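Local coordinates for protein glucanase (Clostridium thermocellum, PDB 5GXX) that probably cuts internal beta-1,4-glucosidic links of cellulose as a family 9 endoglucanase of the clostridial cellulosome, at residues 242-247 against 302-307; 62-67 against 414-419; 271-276 against 306-311. The protein carries 1 engineered substitution. One frame throughout, in Å; residues are numbered along the deposited sequence.

Interaction 1 (242-247 against 302-307); sequences AHCWDD and LRYATT. With CA (calcium ion), chain C.
Ala242 sets its CB 3.5 Å from CD1 of Tyr304, approaching the phenol ring obliquely, while Cys244 CB lies near the plane of the same ring at its edge. One turn further along the helix, Thr307 presses its methyl CG2 to within 3.4 Å of the His243 carbonyl O and against the edge of the imidazole at CD2. The torsion of Thr307 sorts its two branches: CG2 stands anti to the backbone N and faces the loop, whereas OG1 (chi1 -60°) turns back and hydrogen-bonds to Arg303 O at 2.8 Å. This is the tight part, where the helix 301-318 of the catalytic module, an (alpha/alpha)6 barrel as in other family 9 glycosidases, is packed by the loop between helices 215-224 and 249-260. Water fills in beside it: a single molecule donates to both His243 O (2.7 Å) and Thr307 OG1, bridging loop and helix. Toward Trp245 the fit slackens. Its NE1 is 3.7 Å from Arg303 NH1, indole edge against guanidinium with the planes 34° apart, and a second water accepts from NE1 and joins Tyr304 OH at 2.9 Å. The guanidinium is anchored by a salt bridge to Asp413, and its NE sits over the centre of the Tyr304 ring. Trp245 is partly exposed, its side chain about 6 Å from the bound Tris. Just beyond, a type I turn from Cys244 to Asp247 presents Asp246 O to a calcium ion at 2.3 Å, which Ser195, Gly196, Asp199 and Glu200 also bind.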
# COMPACT_ATOMS: atom_id res chain seq x y z
N ALA A 242 -18.00 23.95 41.20
CA ALA A 242 -19.07 22.98 41.39
C ALA A 242 -18.59 21.73 42.11
O ALA A 242 -17.47 21.26 41.89
CB ALA A 242 -19.67 22.54 40.06
N HIS A 243 -19.48 21.16 42.91
CA HIS A 243 -19.42 19.75 43.28
C HIS A 243 -19.24 18.94 42.00
O HIS A 243 -20.01 19.10 41.06
CB HIS A 243 -20.74 19.40 43.93
CG HIS A 243 -20.76 18.06 44.60
ND1 HIS A 243 -20.33 17.89 45.90
CD2 HIS A 243 -21.15 16.84 44.16
CE1 HIS A 243 -20.45 16.61 46.23
NE2 HIS A 243 -20.96 15.96 45.20
N CYS A 244 -18.24 18.06 41.98
CA CYS A 244 -17.97 17.25 40.80
C CYS A 244 -17.03 16.10 41.12
O CYS A 244 -16.56 15.95 42.26
CB CYS A 244 -17.34 18.13 39.72
SG CYS A 244 -15.69 18.79 40.15
N TRP A 245 -16.74 15.30 40.10
CA TRP A 245 -15.87 14.12 40.25
C TRP A 245 -14.54 14.40 40.95
O TRP A 245 -14.00 13.50 41.58
CB TRP A 245 -15.60 13.43 38.91
CG TRP A 245 -14.90 14.35 37.94
CD1 TRP A 245 -15.48 15.20 37.03
CD2 TRP A 245 -13.49 14.56 37.82
NE1 TRP A 245 -14.52 15.92 36.36
CE2 TRP A 245 -13.29 15.53 36.82
CE3 TRP A 245 -12.37 14.01 38.46
CZ2 TRP A 245 -12.01 15.98 36.45
CZ3 TRP A 245 -11.10 14.45 38.08
CH2 TRP A 245 -10.94 15.42 37.09
N ASP A 246 -14.00 15.60 40.79
CA ASP A 246 -12.70 15.95 41.35
C ASP A 246 -12.74 16.46 42.80
O ASP A 246 -11.75 16.43 43.54
CB ASP A 246 -12.03 17.01 40.48
CG ASP A 246 -10.64 17.35 40.96
OD1 ASP A 246 -9.75 16.50 40.81
OD2 ASP A 246 -10.45 18.45 41.52
N ASP A 247 -13.91 16.97 43.17
CA ASP A 247 -14.07 17.74 44.39
C ASP A 247 -15.50 17.77 44.91
O ASP A 247 -16.37 18.49 44.41
CB ASP A 247 -13.54 19.16 44.16
CG ASP A 247 -13.41 19.95 45.45
OD1 ASP A 247 -13.83 19.46 46.52
OD2 ASP A 247 -12.90 21.09 45.35
N LEU A 302 -23.59 21.76 31.48
CA LEU A 302 -24.85 21.18 31.96
C LEU A 302 -24.61 20.26 33.16
O LEU A 302 -25.40 20.26 34.11
CB LEU A 302 -25.64 20.47 30.85
CG LEU A 302 -26.27 21.39 29.79
CD1 LEU A 302 -26.93 20.54 28.69
CD2 LEU A 302 -27.30 22.35 30.37
N ARG A 303 -23.57 19.44 33.08
CA ARG A 303 -23.11 18.60 34.20
C ARG A 303 -22.94 19.41 35.48
O ARG A 303 -23.51 19.06 36.53
CB ARG A 303 -21.79 17.92 33.83
CG ARG A 303 -21.05 17.23 34.96
CD ARG A 303 -19.88 18.08 35.40
NE ARG A 303 -19.07 18.72 34.35
CZ ARG A 303 -17.91 18.24 33.90
NH1 ARG A 303 -17.42 17.08 34.32
NH2 ARG A 303 -17.20 18.95 33.05
N TYR A 304 -22.22 20.53 35.42
CA TYR A 304 -22.00 21.30 36.64
C TYR A 304 -23.28 21.94 37.17
O TYR A 304 -23.59 21.83 38.36
CB TYR A 304 -20.95 22.38 36.40
CG TYR A 304 -19.54 21.92 36.13
CD1 TYR A 304 -18.87 21.06 37.01
CD2 TYR A 304 -18.87 22.38 35.03
CE1 TYR A 304 -17.55 20.67 36.78
CE2 TYR A 304 -17.55 22.02 34.79
CZ TYR A 304 -16.90 21.16 35.66
OH TYR A 304 -15.59 20.81 35.44
N ALA A 305 -24.08 22.52 36.27
CA ALA A 305 -25.26 23.28 36.70
C ALA A 305 -26.32 22.35 37.26
O ALA A 305 -26.92 22.65 38.30
CB ALA A 305 -25.79 24.13 35.56
N THR A 306 -26.50 21.18 36.64
CA THR A 306 -27.47 20.22 37.15
C THR A 306 -27.04 19.54 38.46
O THR A 306 -27.89 19.15 39.25
CB THR A 306 -27.86 19.15 36.11
OG1 THR A 306 -26.71 18.39 35.72
CG2 THR A 306 -28.44 19.80 34.89
N THR A 307 -25.73 19.42 38.68
CA THR A 307 -25.21 18.89 39.95
C THR A 307 -25.47 19.90 41.06
O THR A 307 -25.95 19.55 42.15
CB THR A 307 -23.70 18.54 39.85
OG1 THR A 307 -23.52 17.54 38.83
CG2 THR A 307 -23.19 18.01 41.21
CA CA C . -10.19 16.04 45.25
O HOH W 1 -20.58 18.00 38.64
O HOH W 2 -14.10 18.39 34.77
O HOH W 3 -8.98 15.49 43.42

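Interaction 2 (62-67 against 414-419); sequences AYSAAM and YNAGFV
Met67 starts with CG anti to its carbonyl carbon (chi1 -66°) and then bends at both chi2 and chi3, a curl that carries CE round to the backbone of Gly417, 4.0 Å from its CA. Tyr63, with CG swung roughly anti to the backbone N (chi1 158°), sends its ring along the same side, one face lying over Met67 CG. Into the surface so made goes the methyl of Ala416: its CB is 3.7 Å from Met67 CB and equally close to Ser64 CA, with Tyr63 CE2 a looser neighbour at 4.3 Å. Because Ala416 and Gly417 offer so little bulk, the two axes close to 8.3 Å. Ser64 keeps its hydroxyl for its own helix, bonding to Pro60 O. The polar links between the segments run through two waters. One accepts from Gly417 N at 2.9 Å and lies in the plane of the Tyr63 ring at its hydroxyl edge, hydrogen-bonded to OH; the other donates to both Met67 O and Ala416 O, so two backbone carbonyls in a buried interface find a shared partner. Helices 58-75 and 412-429 run almost parallel, 11° apart in these segments. Close, parallel neighbours from near the beginning and end of the catalytic module are consistent with the inner ring of an (alpha/alpha)6 barrel, closed where the first and last helices of that inner ring probably meet.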
# COMPACT_ATOMS: atom_id res chain seq x y z
N ALA A 62 -16.68 6.14 40.61
CA ALA A 62 -17.08 6.07 42.00
C ALA A 62 -17.85 7.33 42.37
O ALA A 62 -18.84 7.25 43.08
CB ALA A 62 -15.85 5.87 42.89
N TYR A 63 -17.45 8.49 41.85
CA TYR A 63 -18.16 9.74 42.13
C TYR A 63 -19.60 9.58 41.69
O TYR A 63 -20.54 9.91 42.43
CB TYR A 63 -17.51 10.93 41.42
CG TYR A 63 -18.46 12.10 41.25
CD1 TYR A 63 -18.61 13.04 42.26
CD2 TYR A 63 -19.21 12.24 40.08
CE1 TYR A 63 -19.50 14.11 42.13
CE2 TYR A 63 -20.11 13.31 39.93
CZ TYR A 63 -20.25 14.22 40.97
OH TYR A 63 -21.11 15.29 40.87
N SER A 64 -19.76 9.06 40.48
CA SER A 64 -21.08 8.88 39.87
C SER A 64 -21.92 7.94 40.73
O SER A 64 -23.08 8.22 41.04
CB SER A 64 -21.02 8.39 38.42
OG SER A 64 -20.33 9.30 37.58
N ALA A 65 -21.35 6.80 41.11
CA ALA A 65 -22.04 5.88 42.02
C ALA A 65 -22.43 6.53 43.35
O ALA A 65 -23.56 6.36 43.81
CB ALA A 65 -21.17 4.65 42.27
N ALA A 66 -21.52 7.30 43.95
CA ALA A 66 -21.82 8.02 45.19
C ALA A 66 -23.01 8.96 45.02
O ALA A 66 -23.89 9.03 45.87
CB ALA A 66 -20.60 8.79 45.69
N MET A 67 -23.05 9.67 43.90
CA MET A 67 -24.16 10.60 43.65
C MET A 67 -25.47 9.87 43.38
O MET A 67 -26.51 10.35 43.83
CB MET A 67 -23.82 11.47 42.46
CG MET A 67 -22.67 12.42 42.66
SD MET A 67 -22.88 13.51 44.06
CE MET A 67 -24.13 14.66 43.49
N TYR A 414 -21.74 13.27 34.15
CA TYR A 414 -22.68 14.24 33.59
C TYR A 414 -24.08 13.88 34.07
O TYR A 414 -24.89 14.75 34.39
CB TYR A 414 -22.66 14.18 32.06
CG TYR A 414 -21.54 14.93 31.38
CD1 TYR A 414 -20.34 15.17 32.03
CD2 TYR A 414 -21.68 15.34 30.06
CE1 TYR A 414 -19.29 15.82 31.39
CE2 TYR A 414 -20.66 16.01 29.42
CZ TYR A 414 -19.48 16.26 30.09
OH TYR A 414 -18.43 16.91 29.47
N ASN A 415 -24.40 12.58 34.10
CA ASN A 415 -25.75 12.14 34.47
C ASN A 415 -26.00 12.02 35.97
O ASN A 415 -27.15 11.91 36.38
CB ASN A 415 -26.10 10.82 33.77
CG ASN A 415 -26.83 11.03 32.45
OD1 ASN A 415 -26.38 11.79 31.59
ND2 ASN A 415 -27.98 10.37 32.30
N ALA A 416 -24.95 12.04 36.79
CA ALA A 416 -25.08 11.56 38.17
C ALA A 416 -25.85 12.50 39.08
O ALA A 416 -26.87 12.11 39.67
CB ALA A 416 -23.72 11.22 38.74
N GLY A 417 -25.40 13.75 39.20
CA GLY A 417 -26.15 14.73 39.99
C GLY A 417 -27.51 15.00 39.35
O GLY A 417 -28.51 15.24 40.04
N PHE A 418 -27.55 14.99 38.02
CA PHE A 418 -28.79 15.15 37.25
C PHE A 418 -29.90 14.18 37.65
O PHE A 418 -31.04 14.58 37.87
CB PHE A 418 -28.41 15.07 35.77
CG PHE A 418 -29.54 15.26 34.79
CD1 PHE A 418 -30.33 16.41 34.83
CD2 PHE A 418 -29.71 14.34 33.75
CE1 PHE A 418 -31.30 16.61 33.87
CE2 PHE A 418 -30.69 14.55 32.80
CZ PHE A 418 -31.48 15.67 32.88
N VAL A 419 -29.58 12.90 37.73
CA VAL A 419 -30.47 11.94 38.37
C VAL A 419 -30.99 12.38 39.74
O VAL A 419 -32.20 12.29 39.97
CB VAL A 419 -29.81 10.54 38.44
CG1 VAL A 419 -30.63 9.61 39.36
CG2 VAL A 419 -29.70 9.95 37.04
O HOH W 4 -22.78 14.96 38.65
O HOH W 5 -27.46 12.58 42.37

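Interaction 3 (271-276 against 306-311); sequences MHLDWW and TTEAFL
Glu308 OE1 takes a hydrogen bond from His272 NE2 at 2.7 Å, short but bent: the angle at the hydrogen is 124°, and the bond counts as weak. The two side chains come at each other from opposite directions, with the imidazole and carboxylate planes steeply turned against each other and OE1 meeting the ring obliquely. The other oxygen, OE2, accepts from the backbone N of His243, so both carboxylate oxygens have a partner in this buried place. His272 in turn is steadied through ND1, bonded to Tyr239 O. Oxygen neighbours at both nitrogens would be compatible with a doubly protonated imidazole facing a carboxylate, though the bent bond does not settle it.

The axes of the segments on helices 263-276 and 301-318 run 11.1 Å apart at 135°, an oblique, roughly antiparallel crossing that fits an outer helix lying against an inner one in an (alpha/alpha)6 barrel. At that separation long side chains must span the gap, and Glu308 does most of it.

A second grip on Glu308 is apolar. CG stands over the six-membered ring of Trp276, 3.5 Å from its centroid and 14° off the normal, a clear CH-pi contact. The bend at chi2 of Glu308 lets the carboxylate run on nearly parallel to the indole, the planes stacked, with OE1 3.8 Å from CD1 of Trp276. The opposite face of this indole is taken by CZ3 of Trp275, and its NE1 is tied to Trp241 O, so the ring is sandwiched and fixed in rotation. Leu273 CD2 approaches OE1 to 3.9 Å, crossing the glutamate obliquely, while Leu311 CD2 lies more loosely, 4.2 Å from His272 NE2.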
# COMPACT_ATOMS: atom_id res chain seq x y z
N MET A 271 -22.86 30.81 51.07
CA MET A 271 -21.89 31.55 50.24
C MET A 271 -21.73 30.86 48.87
O MET A 271 -21.83 31.49 47.80
CB MET A 271 -20.55 31.63 50.97
CG MET A 271 -19.46 32.38 50.20
SD MET A 271 -17.92 32.46 51.14
CE MET A 271 -18.51 32.69 52.82
N HIS A 272 -21.53 29.55 48.92
CA HIS A 272 -21.35 28.73 47.72
C HIS A 272 -22.59 28.79 46.82
O HIS A 272 -22.51 29.09 45.61
CB HIS A 272 -21.04 27.29 48.13
CG HIS A 272 -21.18 26.27 47.03
ND1 HIS A 272 -20.31 26.20 45.96
CD2 HIS A 272 -22.10 25.29 46.83
CE1 HIS A 272 -20.72 25.25 45.13
NE2 HIS A 272 -21.78 24.67 45.65
N LEU A 273 -23.75 28.53 47.41
CA LEU A 273 -24.97 28.54 46.60
C LEU A 273 -25.32 29.94 46.11
O LEU A 273 -25.75 30.11 44.96
CB LEU A 273 -26.16 27.88 47.30
CG LEU A 273 -26.02 26.37 47.49
CD1 LEU A 273 -27.08 25.84 48.45
CD2 LEU A 273 -25.98 25.59 46.18
N ASP A 274 -25.09 30.96 46.95
CA ASP A 274 -25.38 32.32 46.51
C ASP A 274 -24.54 32.65 45.27
O ASP A 274 -25.03 33.30 44.35
CB ASP A 274 -25.07 33.33 47.62
CG ASP A 274 -26.17 33.40 48.68
OD1 ASP A 274 -27.18 32.65 48.59
OD2 ASP A 274 -26.02 34.25 49.57
N TRP A 275 -23.29 32.21 45.25
CA TRP A 275 -22.41 32.46 44.11
C TRP A 275 -22.94 31.87 42.82
O TRP A 275 -22.68 32.43 41.76
CB TRP A 275 -20.99 31.97 44.42
CG TRP A 275 -19.96 32.24 43.35
CD1 TRP A 275 -19.27 33.40 43.13
CD2 TRP A 275 -19.53 31.32 42.34
NE1 TRP A 275 -18.45 33.26 42.02
CE2 TRP A 275 -18.58 31.99 41.54
CE3 TRP A 275 -19.85 29.99 42.05
CZ2 TRP A 275 -17.93 31.36 40.48
CZ3 TRP A 275 -19.20 29.36 41.00
CH2 TRP A 275 -18.25 30.05 40.23
N TRP A 276 -23.67 30.77 42.93
CA TRP A 276 -24.30 30.11 41.80
C TRP A 276 -25.63 30.75 41.36
O TRP A 276 -26.06 30.51 40.23
CB TRP A 276 -24.52 28.64 42.15
CG TRP A 276 -23.29 27.84 41.87
CD1 TRP A 276 -22.25 27.57 42.73
CD2 TRP A 276 -22.96 27.23 40.62
NE1 TRP A 276 -21.29 26.82 42.08
CE2 TRP A 276 -21.71 26.60 40.78
CE3 TRP A 276 -23.62 27.12 39.39
CZ2 TRP A 276 -21.09 25.90 39.73
CZ3 TRP A 276 -23.02 26.41 38.36
CH2 TRP A 276 -21.76 25.81 38.54
N THR A 306 -26.50 21.18 36.64
CA THR A 306 -27.47 20.22 37.15
C THR A 306 -27.04 19.54 38.46
O THR A 306 -27.89 19.15 39.25
CB THR A 306 -27.86 19.15 36.11
OG1 THR A 306 -26.71 18.39 35.72
CG2 THR A 306 -28.44 19.80 34.89
N THR A 307 -25.73 19.42 38.68
CA THR A 307 -25.21 18.89 39.95
C THR A 307 -25.47 19.90 41.06
O THR A 307 -25.95 19.55 42.15
CB THR A 307 -23.70 18.54 39.85
OG1 THR A 307 -23.52 17.54 38.83
CG2 THR A 307 -23.19 18.01 41.21
N GLU A 308 -25.21 21.17 40.75
CA GLU A 308 -25.48 22.25 41.73
C GLU A 308 -26.97 22.33 42.00
O GLU A 308 -27.35 22.63 43.13
CB GLU A 308 -24.91 23.58 41.25
CG GLU A 308 -23.38 23.58 41.29
CD GLU A 308 -22.85 23.46 42.71
OE1 GLU A 308 -23.46 24.05 43.63
OE2 GLU A 308 -21.83 22.78 42.96
N ALA A 309 -27.81 22.06 40.99
CA ALA A 309 -29.26 22.00 41.23
C ALA A 309 -29.58 20.96 42.31
O ALA A 309 -30.34 21.26 43.24
CB ALA A 309 -30.05 21.74 39.94
N PHE A 310 -28.96 19.78 42.24
CA PHE A 310 -29.17 18.78 43.29
C PHE A 310 -28.74 19.28 44.66
O PHE A 310 -29.51 19.15 45.61
CB PHE A 310 -28.46 17.48 42.91
CG PHE A 310 -28.67 16.35 43.90
CD1 PHE A 310 -29.96 16.00 44.31
CD2 PHE A 310 -27.59 15.65 44.40
CE1 PHE A 310 -30.16 14.96 45.20
CE2 PHE A 310 -27.78 14.60 45.31
CZ PHE A 310 -29.07 14.25 45.70
N LEU A 311 -27.55 19.84 44.76
CA LEU A 311 -27.10 20.37 46.06
C LEU A 311 -28.03 21.44 46.61
O LEU A 311 -28.31 21.47 47.81
CB LEU A 311 -25.70 20.96 45.94
CG LEU A 311 -24.54 20.02 46.26
CD1 LEU A 311 -24.47 18.83 45.31
CD2 LEU A 311 -23.21 20.77 46.26

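In the fold
All three contacts lie within the family 9 catalytic module. Helix 301-318 serves interactions 1 and 3, which share Thr306 and Thr307 and have centres about 9 Å apart; interaction 2 is centred about 9 Å from interaction 1 and 15 Å from interaction 3. Along the chain, 62-67 and 414-419 close a long loop in which the other two are nested. The 242-247 loop sits in the middle: Met67 and Tyr63 of interaction 2 pack on His243 and on Cys244 and Trp245, while Ala242 packs near Trp276 on the helix 263-276 side. Barrel closure, calcium-binding loop and an outer helix thus form one continuous buried network.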